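Local coordinates for protein glycerol-3-phosphate dehydrogenase [NAD(+)] (Dunaliella salina, PDB 6IUY) that reduces dihydroxyacetone phosphate with NADH, probably reversibly, and pairs this activity with a phosphatase-type domain that enables direct conversion to glycerol, at residues D403-N411 and S422-S433; G461-V469 and Q563-V571. All coordinates share one frame; numbering follows the deposited sequence.

In the fold
Interactions 1 and 2 follow one another along the chain. The antiparallel strand pair of 403-411 and 422-433 lies within the mixed sheet, beside edge strand 446-451, in the nucleotide-binding part, and the helix pair of 461-469 and 563-571 belongs to the helical C-terminal part. Their centres are about 20 Å apart, yet they touch where Met408 SD packs on Gly461 CA at 3.8 Å. Both also reach NAD, interaction 1 at the nicotinamide ring and interaction 2 at the ribose next to it. Interaction 2 brings Lys464 and Asn465 to the bound dihydroxyacetone phosphate as well, so the two contacts border the same dehydrogenase site, far along the chain from the magnesium site of the phosphatase-like domain.

Interaction 1. Residues D403-N411 and S422-S433; sequences DCSVLMGAN and SEAVIAYANRES. With NAD (nicotinamide-adenine-dinucleotide), chain C.
Val425 N donates to Met408 O at 2.8 Å, the shortest bond across this contact, and Met408 N returns a bond to Val425 O. The same two-way exchange is made by Val406 and Ala427, while Leu407 and Ile426 form the non-hydrogen-bonded pair between them. The strands run antiparallel at 170°. On one face Leu407 extends from the sheet with CG anti to its backbone N (chi1 -180°), which lays CG against Ile426 CG1 at 3.8 Å and brings CD2 to the methyl of Ala424; Trp437 and Phe441 of helix 431-441 cover this side. On the other face Val406 CG2 rests on Ala427 CB at 3.6 Å, under helix 454-477.

Beyond the last strand pair the side chain of Ser405 takes over from the backbone: its OG accepts from Ala429 N at 3.1 Å, with 151° at the hydrogen. Just past this turn Asn430 is the N-cap of helix 431-441, and its OD1 receives Ser433 OG from above the amide plane at 3.0 Å. At the opposite end Gly409 lets the backbones draw together, its CA lying 4.0 Å from Ala424 CA, and Ala410 packs on Ala485 of the second subunit. Asn411 O then comes within 3.3 Å of NAD C4N, the ring carbon to and from which hydride is transferred in nicotinamide dehydrogenases. The backbone bonds between the segments stop at Met408, and the chain runs on from there to put the Asn411 carbonyl beside the nicotinamide, where its oxygen would probably favour a positively charged ring.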
loop_
_atom_site.group_PDB
_atom_site.type_symbol
_atom_site.label_atom_id
_atom_site.label_comp_id
_atom_site.label_asym_id
_atom_site.label_seq_id
_atom_site.Cartn_x
_atom_site.Cartn_y
_atom_site.Cartn_z
ATOM N N ASP A 403 -17.289 22.688 0.749
ATOM C CA ASP A 403 -16.256 21.698 0.499
ATOM C C ASP A 403 -16.001 20.898 1.764
ATOM O O ASP A 403 -16.087 21.430 2.868
ATOM C CB ASP A 403 -14.979 22.362 -0.010
ATOM C CG ASP A 403 -15.056 22.680 -1.494
ATOM O OD1 ASP A 403 -14.487 21.916 -2.311
ATOM O OD2 ASP A 403 -15.722 23.678 -1.846
ATOM N N CYS A 404 -15.710 19.611 1.602
ATOM C CA CYS A 404 -15.585 18.740 2.764
ATOM C C CYS A 404 -14.371 17.824 2.668
ATOM O O CYS A 404 -14.290 16.978 1.781
ATOM C CB CYS A 404 -16.859 17.920 2.937
ATOM S SG CYS A 404 -16.918 16.948 4.482
ATOM N N SER A 405 -13.433 18.017 3.590
ATOM C CA SER A 405 -12.283 17.137 3.733
ATOM C C SER A 405 -12.693 15.860 4.488
ATOM O O SER A 405 -13.851 15.737 4.906
ATOM C CB SER A 405 -11.168 17.857 4.491
ATOM O OG SER A 405 -10.807 19.062 3.843
ATOM N N VAL A 406 -11.754 14.926 4.666
ATOM C CA VAL A 406 -11.967 13.758 5.518
ATOM C C VAL A 406 -10.767 13.491 6.400
ATOM O O VAL A 406 -9.636 13.909 6.097
ATOM C CB VAL A 406 -12.250 12.482 4.720
ATOM C CG1 VAL A 406 -13.536 12.630 3.902
ATOM C CG2 VAL A 406 -11.019 12.091 3.855
ATOM N N LEU A 407 -11.022 12.818 7.516
ATOM C CA LEU A 407 -9.948 12.333 8.359
ATOM C C LEU A 407 -10.165 10.837 8.468
ATOM O O LEU A 407 -11.172 10.404 9.026
ATOM C CB LEU A 407 -9.953 13.004 9.735
ATOM C CG LEU A 407 -8.898 12.656 10.796
ATOM C CD1 LEU A 407 -8.920 13.714 11.878
ATOM C CD2 LEU A 407 -9.154 11.301 11.435
ATOM N N MET A 408 -9.230 10.062 7.926
ATOM C CA MET A 408 -9.339 8.597 7.902
ATOM C C MET A 408 -8.033 7.968 8.347
ATOM O O MET A 408 -6.965 8.373 7.884
ATOM C CB MET A 408 -9.689 8.106 6.507
ATOM C CG MET A 408 -10.939 8.711 5.941
ATOM S SD MET A 408 -12.391 7.820 6.503
ATOM C CE MET A 408 -13.536 9.182 6.804
ATOM N N GLY A 409 -8.100 7.014 9.267
ATOM C CA GLY A 409 -6.893 6.389 9.774
ATOM C C GLY A 409 -7.223 5.175 10.623
ATOM O O GLY A 409 -8.398 4.890 10.883
ATOM N N ALA A 410 -6.198 4.436 11.029
ATOM C CA ALA A 410 -6.382 3.315 11.942
ATOM C C ALA A 410 -6.635 3.882 13.331
ATOM O O ALA A 410 -5.687 4.169 14.077
ATOM C CB ALA A 410 -5.160 2.404 11.933
ATOM N N ASN A 411 -7.908 4.085 13.672
ATOM C CA ASN A 411 -8.237 4.912 14.830
ATOM C C ASN A 411 -9.244 4.360 15.835
ATOM O O ASN A 411 -10.167 5.099 16.205
ATOM C CB ASN A 411 -8.799 6.270 14.378
ATOM C CG ASN A 411 -7.859 7.059 13.485
ATOM O OD1 ASN A 411 -6.638 7.089 13.692
ATOM N ND2 ASN A 411 -8.442 7.751 12.503
ATOM N N SER A 422 -0.899 7.158 17.856
ATOM C CA SER A 422 -1.722 6.770 16.730
ATOM C C SER A 422 -1.489 7.741 15.587
ATOM O O SER A 422 -0.720 8.688 15.724
ATOM C CB SER A 422 -3.197 6.744 17.134
ATOM O OG SER A 422 -3.953 6.050 16.155
ATOM N N GLU A 423 -2.127 7.508 14.449
ATOM C CA GLU A 423 -1.911 8.376 13.297
ATOM C C GLU A 423 -3.135 8.352 12.405
ATOM O O GLU A 423 -3.978 7.456 12.498
ATOM C CB GLU A 423 -0.635 7.974 12.516
ATOM C CG GLU A 423 -0.527 6.509 12.146
ATOM C CD GLU A 423 0.808 6.122 11.458
ATOM O OE1 GLU A 423 1.900 6.446 11.977
ATOM O OE2 GLU A 423 0.757 5.451 10.404
ATOM N N ALA A 424 -3.257 9.364 11.555
ATOM C CA ALA A 424 -4.354 9.396 10.607
ATOM C C ALA A 424 -3.975 10.205 9.390
ATOM O O ALA A 424 -3.078 11.028 9.444
ATOM C CB ALA A 424 -5.617 9.988 11.249
ATOM N N VAL A 425 -4.692 9.974 8.307
ATOM C CA VAL A 425 -4.600 10.797 7.111
ATOM C C VAL A 425 -5.685 11.870 7.161
ATOM O O VAL A 425 -6.826 11.566 7.506
ATOM C CB VAL A 425 -4.825 9.960 5.838
ATOM C CG1 VAL A 425 -5.316 10.843 4.709
ATOM C CG2 VAL A 425 -3.566 9.163 5.451
ATOM N N ILE A 426 -5.350 13.110 6.810
ATOM C CA ILE A 426 -6.389 14.077 6.490
ATOM C C ILE A 426 -6.324 14.376 5.010
ATOM O O ILE A 426 -5.332 14.898 4.529
ATOM C CB ILE A 426 -6.264 15.380 7.314
ATOM C CG1 ILE A 426 -6.879 15.166 8.704
ATOM C CG2 ILE A 426 -6.975 16.524 6.598
ATOM C CD1 ILE A 426 -6.882 16.405 9.613
ATOM N N ALA A 427 -7.382 14.027 4.285
ATOM C CA ALA A 427 -7.435 14.288 2.863
ATOM C C ALA A 427 -8.212 15.572 2.628
ATOM O O ALA A 427 -9.415 15.615 2.873
ATOM C CB ALA A 427 -8.070 13.129 2.137
ATOM N N TYR A 428 -7.522 16.609 2.154
ATOM C CA TYR A 428 -8.091 17.958 2.099
ATOM C C TYR A 428 -8.817 18.235 0.795
ATOM O O TYR A 428 -8.436 17.737 -0.271
ATOM C CB TYR A 428 -7.001 19.017 2.332
ATOM C CG TYR A 428 -5.773 18.902 1.446
ATOM C CD1 TYR A 428 -5.833 19.204 0.085
ATOM C CD2 TYR A 428 -4.544 18.509 1.974
ATOM C CE1 TYR A 428 -4.708 19.104 -0.719
ATOM C CE2 TYR A 428 -3.412 18.418 1.173
ATOM C CZ TYR A 428 -3.506 18.718 -0.166
ATOM O OH TYR A 428 -2.389 18.615 -0.957
ATOM N N ALA A 429 -9.874 19.037 0.896
ATOM C CA ALA A 429 -10.674 19.423 -0.257
ATOM C C ALA A 429 -9.870 20.370 -1.132
ATOM O O ALA A 429 -9.969 20.351 -2.356
ATOM C CB ALA A 429 -11.989 20.083 0.202
ATOM N N ASN A 430 -9.088 21.207 -0.464
ATOM C CA ASN A 430 -8.139 22.109 -1.089
ATOM C C ASN A 430 -7.060 22.364 -0.060
ATOM O O ASN A 430 -7.259 22.069 1.113
ATOM C CB ASN A 430 -8.814 23.406 -1.533
ATOM C CG ASN A 430 -9.861 23.865 -0.555
ATOM O OD1 ASN A 430 -9.537 24.332 0.541
ATOM N ND2 ASN A 430 -11.133 23.716 -0.932
ATOM N N ARG A 431 -5.920 22.892 -0.482
ATOM C CA ARG A 431 -4.742 22.973 0.383
ATOM C C ARG A 431 -4.890 23.890 1.592
ATOM O O ARG A 431 -4.214 23.693 2.609
ATOM C CB ARG A 431 -3.526 23.437 -0.426
ATOM C CG ARG A 431 -2.675 22.314 -1.003
ATOM C CD ARG A 431 -1.660 22.862 -2.000
ATOM N NE ARG A 431 -0.814 21.814 -2.564
ATOM C CZ ARG A 431 -0.008 21.994 -3.608
ATOM N NH1 ARG A 431 0.044 23.181 -4.204
ATOM N NH2 ARG A 431 0.734 20.988 -4.065
ATOM N N GLU A 432 -5.735 24.909 1.483
ATOM C CA GLU A 432 -5.892 25.837 2.596
ATOM C C GLU A 432 -6.573 25.128 3.766
ATOM O O GLU A 432 -6.193 25.309 4.927
ATOM C CB GLU A 432 -6.687 27.074 2.164
ATOM C CG GLU A 432 -6.155 27.713 0.880
ATOM C CD GLU A 432 -6.843 27.188 -0.367
ATOM O OE1 GLU A 432 -8.044 27.503 -0.547
ATOM O OE2 GLU A 432 -6.194 26.470 -1.168
ATOM N N SER A 433 -7.581 24.320 3.452
ATOM C CA SER A 433 -8.283 23.546 4.469
ATOM C C SER A 433 -7.308 22.644 5.226
ATOM O O SER A 433 -7.295 22.629 6.457
ATOM C CB SER A 433 -9.390 22.692 3.835
ATOM O OG SER A 433 -10.413 23.475 3.254
HETATM P PA NAD C . -21.002 5.466 18.127
HETATM O O1A NAD C . -20.371 5.557 19.456
HETATM O O2A NAD C . -20.729 4.161 17.391
HETATM O O5B NAD C . -22.620 5.600 18.249
HETATM C C5B NAD C . -23.208 6.275 19.371
HETATM C C4B NAD C . -23.930 7.559 18.891
HETATM O O4B NAD C . -24.966 7.239 18.166
HETATM C C3B NAD C . -24.515 8.295 20.100
HETATM O O3B NAD C . -23.799 9.390 20.444
HETATM C C2B NAD C . -25.929 8.706 19.647
HETATM O O2B NAD C . -26.146 10.140 20.014
HETATM C C1B NAD C . -25.915 8.513 18.372
HETATM N N9A NAD C . -27.217 8.250 17.925
HETATM C C8A NAD C . -28.051 7.247 18.284
HETATM N N7A NAD C . -29.199 7.409 17.589
HETATM C C5A NAD C . -29.088 8.522 16.816
HETATM C C6A NAD C . -29.957 9.149 15.940
HETATM N N6A NAD C . -31.282 8.742 15.623
HETATM N N1A NAD C . -29.569 10.250 15.283
HETATM C C2A NAD C . -28.320 10.753 15.496
HETATM N N3A NAD C . -27.471 10.152 16.361
HETATM C C4A NAD C . -27.861 9.036 17.017
HETATM O O3 NAD C . -20.462 6.697 17.249
HETATM P PN NAD C . -18.939 7.033 16.880
HETATM O O1N NAD C . -17.982 6.122 17.628
HETATM O O2N NAD C . -18.613 8.474 17.200
HETATM O O5D NAD C . -18.761 6.718 15.343
HETATM C C5D NAD C . -19.374 7.521 14.353
HETATM C C4D NAD C . -18.535 7.387 13.074
HETATM O O4D NAD C . -17.249 7.361 13.369
HETATM C C3D NAD C . -18.848 6.053 12.426
HETATM O O3D NAD C . -19.055 6.247 11.113
HETATM C C2D NAD C . -17.579 5.186 12.657
HETATM O O2D NAD C . -17.523 4.179 11.564
HETATM C C1D NAD C . -16.609 6.056 12.647
HETATM N N1N NAD C . -15.421 5.676 13.385
HETATM C C2N NAD C . -15.480 5.083 14.629
HETATM C C3N NAD C . -14.308 4.740 15.300
HETATM C C7N NAD C . -14.418 4.053 16.679
HETATM O O7N NAD C . -13.455 3.491 17.164
HETATM N N7N NAD C . -15.677 4.109 17.378
HETATM C C4N NAD C . -13.072 4.989 14.743
HETATM C C5N NAD C . -13.004 5.611 13.509
HETATM C C6N NAD C . -14.184 5.956 12.849
#

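Interaction 2. Residues G461-V469 and Q563-V571. With 13P (1,3-dihydroxyacetonephosphate), chain D; NAD (nicotinamide-adenine-dinucleotide), chain C.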
loop_
_atom_site.group_PDB
_atom_site.type_symbol
_atom_site.label_atom_id
_atom_site.label_comp_id
_atom_site.label_asym_id
_atom_site.label_seq_id
_atom_site.Cartn_x
_atom_site.Cartn_y
_atom_site.Cartn_z
ATOM N N GLY A 461 -11.643 4.109 4.141
ATOM C CA GLY A 461 -12.268 4.150 5.449
ATOM C C GLY A 461 -13.620 3.447 5.494
ATOM O O GLY A 461 -13.908 2.750 6.448
ATOM N N THR A 462 -14.438 3.629 4.464
ATOM C CA THR A 462 -15.770 3.032 4.418
ATOM C C THR A 462 -15.783 1.542 4.069
ATOM O O THR A 462 -16.459 0.781 4.731
ATOM C CB THR A 462 -16.668 3.775 3.393
ATOM O OG1 THR A 462 -17.044 5.052 3.925
ATOM C CG2 THR A 462 -17.919 2.992 3.088
ATOM N N LEU A 463 -15.057 1.126 3.028
ATOM C CA LEU A 463 -15.101 -0.273 2.571
ATOM C C LEU A 463 -14.430 -1.240 3.548
ATOM O O LEU A 463 -14.790 -2.420 3.628
ATOM C CB LEU A 463 -14.442 -0.420 1.192
ATOM C CG LEU A 463 -15.240 0.133 0.015
ATOM C CD1 LEU A 463 -14.546 -0.159 -1.313
ATOM C CD2 LEU A 463 -16.653 -0.428 0.021
ATOM N N LYS A 464 -13.456 -0.749 4.297
ATOM C CA LYS A 464 -12.688 -1.626 5.164
ATOM C C LYS A 464 -13.530 -2.256 6.281
ATOM O O LYS A 464 -13.141 -3.289 6.842
ATOM C CB LYS A 464 -11.500 -0.853 5.743
ATOM C CG LYS A 464 -11.420 -0.793 7.236
ATOM C CD LYS A 464 -12.415 0.138 7.835
ATOM C CE LYS A 464 -12.038 0.365 9.276
ATOM N NZ LYS A 464 -13.142 0.809 10.154
ATOM N N ASN A 465 -14.681 -1.653 6.591
ATOM C CA ASN A 465 -15.577 -2.206 7.607
ATOM C C ASN A 465 -16.298 -3.416 7.075
ATOM O O ASN A 465 -16.729 -4.260 7.842
ATOM C CB ASN A 465 -16.618 -1.173 8.090
ATOM C CG ASN A 465 -16.056 -0.221 9.122
ATOM O OD1 ASN A 465 -15.195 -0.593 9.916
ATOM N ND2 ASN A 465 -16.530 1.025 9.107
ATOM N N ILE A 466 -16.467 -3.498 5.763
ATOM C CA ILE A 466 -16.973 -4.746 5.187
ATOM C C ILE A 466 -15.953 -5.871 5.435
ATOM O O ILE A 466 -16.308 -6.932 5.937
ATOM C CB ILE A 466 -17.217 -4.659 3.660
ATOM C CG1 ILE A 466 -18.253 -3.593 3.310
ATOM C CG2 ILE A 466 -17.626 -6.047 3.100
ATOM C CD1 ILE A 466 -18.466 -3.449 1.792
ATOM N N VAL A 467 -14.687 -5.635 5.075
ATOM C CA VAL A 467 -13.633 -6.647 5.272
ATOM C C VAL A 467 -13.512 -7.033 6.741
ATOM O O VAL A 467 -13.225 -8.185 7.052
ATOM C CB VAL A 467 -12.226 -6.158 4.774
ATOM C CG1 VAL A 467 -11.202 -7.262 4.906
ATOM C CG2 VAL A 467 -12.293 -5.687 3.330
ATOM N N ALA A 468 -13.728 -6.081 7.656
ATOM C CA ALA A 468 -13.614 -6.385 9.085
ATOM C C ALA A 468 -14.729 -7.333 9.528
ATOM O O ALA A 468 -14.525 -8.141 10.446
ATOM C CB ALA A 468 -13.631 -5.104 9.936
ATOM N N VAL A 469 -15.901 -7.238 8.896
ATOM C CA VAL A 469 -16.968 -8.216 9.145
ATOM C C VAL A 469 -16.500 -9.590 8.678
ATOM O O VAL A 469 -16.589 -10.574 9.417
ATOM C CB VAL A 469 -18.298 -7.828 8.442
ATOM C CG1 VAL A 469 -19.325 -8.984 8.498
ATOM C CG2 VAL A 469 -18.897 -6.595 9.126
ATOM N N GLN A 563 -21.189 -0.577 11.859
ATOM C CA GLN A 563 -21.216 0.094 10.561
ATOM C C GLN A 563 -20.958 -0.830 9.363
ATOM O O GLN A 563 -21.362 -0.511 8.242
ATOM C CB GLN A 563 -20.210 1.239 10.554
ATOM C CG GLN A 563 -20.455 2.291 11.612
ATOM C CD GLN A 563 -21.591 3.268 11.238
ATOM O OE1 GLN A 563 -21.337 4.355 10.707
ATOM N NE2 GLN A 563 -22.834 2.884 11.533
ATOM N N GLY A 564 -20.300 -1.972 9.590
ATOM C CA GLY A 564 -19.925 -2.873 8.492
ATOM C C GLY A 564 -21.030 -3.613 7.730
ATOM O O GLY A 564 -20.945 -3.846 6.510
ATOM N N VAL A 565 -22.086 -3.992 8.426
ATOM C CA VAL A 565 -23.166 -4.714 7.763
ATOM C C VAL A 565 -24.025 -3.759 6.938
ATOM O O VAL A 565 -24.430 -4.090 5.813
ATOM C CB VAL A 565 -24.029 -5.475 8.779
ATOM C CG1 VAL A 565 -25.310 -5.969 8.125
ATOM C CG2 VAL A 565 -23.227 -6.623 9.361
ATOM N N LEU A 566 -24.288 -2.568 7.481
ATOM C CA LEU A 566 -24.907 -1.494 6.697
ATOM C C LEU A 566 -24.060 -1.197 5.454
ATOM O O LEU A 566 -24.583 -1.029 4.351
ATOM C CB LEU A 566 -25.069 -0.223 7.539
ATOM C CG LEU A 566 -26.093 -0.265 8.681
ATOM C CD1 LEU A 566 -25.978 0.991 9.538
ATOM C CD2 LEU A 566 -27.490 -0.404 8.137
ATOM N N THR A 567 -22.744 -1.142 5.625
ATOM C CA THR A 567 -21.884 -0.842 4.484
ATOM C C THR A 567 -21.891 -2.017 3.503
ATOM O O THR A 567 -21.862 -1.818 2.302
ATOM C CB THR A 567 -20.441 -0.532 4.930
ATOM O OG1 THR A 567 -20.461 0.451 5.972
ATOM C CG2 THR A 567 -19.588 -0.031 3.761
ATOM N N SER A 568 -21.938 -3.244 4.016
ATOM C CA SER A 568 -22.032 -4.422 3.146
ATOM C C SER A 568 -23.259 -4.321 2.239
ATOM O O SER A 568 -23.166 -4.544 1.024
ATOM C CB SER A 568 -22.106 -5.717 3.975
ATOM O OG SER A 568 -22.055 -6.864 3.143
ATOM N N ASP A 569 -24.407 -3.995 2.831
ATOM C CA ASP A 569 -25.650 -3.880 2.065
ATOM C C ASP A 569 -25.570 -2.724 1.082
ATOM O O ASP A 569 -25.998 -2.852 -0.059
ATOM C CB ASP A 569 -26.873 -3.698 2.983
ATOM C CG ASP A 569 -27.181 -4.939 3.824
ATOM O OD1 ASP A 569 -26.631 -6.030 3.539
ATOM O OD2 ASP A 569 -27.988 -4.830 4.774
ATOM N N GLU A 570 -25.018 -1.596 1.501
ATOM C CA GLU A 570 -24.953 -0.457 0.587
ATOM C C GLU A 570 -24.172 -0.823 -0.682
ATOM O O GLU A 570 -24.644 -0.607 -1.797
ATOM C CB GLU A 570 -24.331 0.760 1.279
ATOM C CG GLU A 570 -25.225 1.336 2.387
ATOM C CD GLU A 570 -24.437 1.864 3.592
ATOM O OE1 GLU A 570 -23.201 2.096 3.459
ATOM O OE2 GLU A 570 -25.061 2.043 4.671
ATOM N N VAL A 571 -22.991 -1.396 -0.502
ATOM C CA VAL A 571 -22.165 -1.832 -1.624
ATOM C C VAL A 571 -22.829 -2.946 -2.441
ATOM O O VAL A 571 -22.728 -2.967 -3.677
ATOM C CB VAL A 571 -20.787 -2.313 -1.133
ATOM C CG1 VAL A 571 -20.020 -3.048 -2.255
ATOM C CG2 VAL A 571 -20.009 -1.151 -0.618
HETATM P P 13P D . -15.180 -0.576 14.120
HETATM O O1P 13P D . -14.001 -0.220 13.246
HETATM O O2P 13P D . -14.710 -0.439 15.540
HETATM O O3P 13P D . -15.574 -1.993 13.800
HETATM O O1 13P D . -16.483 0.331 13.944
HETATM C C1 13P D . -16.628 1.267 12.900
HETATM C C2 13P D . -15.376 2.078 12.906
HETATM O O2 13P D . -14.794 2.275 13.951
HETATM C C3 13P D . -14.821 2.644 11.629
HETATM O O3 13P D . -13.407 2.533 11.670
HETATM P PA NAD C . -21.002 5.466 18.127
HETATM O O1A NAD C . -20.371 5.557 19.456
HETATM O O2A NAD C . -20.729 4.161 17.391
HETATM O O5B NAD C . -22.620 5.600 18.249
HETATM C C5B NAD C . -23.208 6.275 19.371
HETATM C C4B NAD C . -23.930 7.559 18.891
HETATM O O4B NAD C . -24.966 7.239 18.166
HETATM C C3B NAD C . -24.515 8.295 20.100
HETATM O O3B NAD C . -23.799 9.390 20.444
HETATM C C2B NAD C . -25.929 8.706 19.647
HETATM O O2B NAD C . -26.146 10.140 20.014
HETATM C C1B NAD C . -25.915 8.513 18.372
HETATM N N9A NAD C . -27.217 8.250 17.925
HETATM C C8A NAD C . -28.051 7.247 18.284
HETATM N N7A NAD C . -29.199 7.409 17.589
HETATM C C5A NAD C . -29.088 8.522 16.816
HETATM C C6A NAD C . -29.957 9.149 15.940
HETATM N N6A NAD C . -31.282 8.742 15.623
HETATM N N1A NAD C . -29.569 10.250 15.283
HETATM C C2A NAD C . -28.320 10.753 15.496
HETATM N N3A NAD C . -27.471 10.152 16.361
HETATM C C4A NAD C . -27.861 9.036 17.017
HETATM O O3 NAD C . -20.462 6.697 17.249
HETATM P PN NAD C . -18.939 7.033 16.880
HETATM O O1N NAD C . -17.982 6.122 17.628
HETATM O O2N NAD C . -18.613 8.474 17.200
HETATM O O5D NAD C . -18.761 6.718 15.343
HETATM C C5D NAD C . -19.374 7.521 14.353
HETATM C C4D NAD C . -18.535 7.387 13.074
HETATM O O4D NAD C . -17.249 7.361 13.369
HETATM C C3D NAD C . -18.848 6.053 12.426
HETATM O O3D NAD C . -19.055 6.247 11.113
HETATM C C2D NAD C . -17.579 5.186 12.657
HETATM O O2D NAD C . -17.523 4.179 11.564
HETATM C C1D NAD C . -16.609 6.056 12.647
HETATM N N1N NAD C . -15.421 5.676 13.385
HETATM C C2N NAD C . -15.480 5.083 14.629
HETATM C C3N NAD C . -14.308 4.740 15.300
HETATM C C7N NAD C . -14.418 4.053 16.679
HETATM O O7N NAD C . -13.455 3.491 17.164
HETATM N N7N NAD C . -15.677 4.109 17.378
HETATM C C4N NAD C . -13.072 4.989 14.743
HETATM C C5N NAD C . -13.004 5.611 13.509
HETATM C C6N NAD C . -14.184 5.956 12.849
HETATM O O HOH W 1 -18.072 1.692 6.947
#
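Gln563 CB lies to one face of the Asn465 carboxamide, offset outward past ND2 and 4.0 Å from it, while C3 of the bound dihydroxyacetone phosphate meets the edge of the amide, 3.4 Å from ND2. The same ND2 gives a hydrogen bond of 2.7 Å to a water, which donates in turn to Thr462 O and, at 2.9 Å, to Thr567 OG1. This water ties the helices together at the kink, where Ile466 N bonds to Leu463 O and not to Thr462 O. Thr567 OG1 passes its own proton to Gln563 O at 2.6 Å, arriving above the carbonyl plane; Thr567 N reaches that oxygen from the opposite face, so two donors hold the Gln563 carbonyl oxygen at the start of helix 564-577. The side chain of Gln563 bends at chi2 (-78°) and swings its amide away from the helix pair to NAD, where OE1 accepts from ribose O3D at 3.0 Å. His353 ND1 is a second partner of OE1, and Gln354 OE1 takes NE2, which fixes the rotation of the amide.

Away from the ligands the contact is mostly apolar. Ile466 is a knob in the hole formed by Gly564, Thr567, Ser568 and Val571. Leu463 CD2 presses on Val571 CG2 at a tight 3.5 Å, the two side chains crossing near a right angle, and Gly564 lets Val469 CG2 and Asn465 O settle on its CA. The axes pass 7.9 Å apart and cross at -108°. Helix 481-502 packs Met495 and Phe498 on Leu463, and helix 585-594 covers Ile466 with Phe587 and Ile590, which embeds the crossing in the all-helical C-terminal domain.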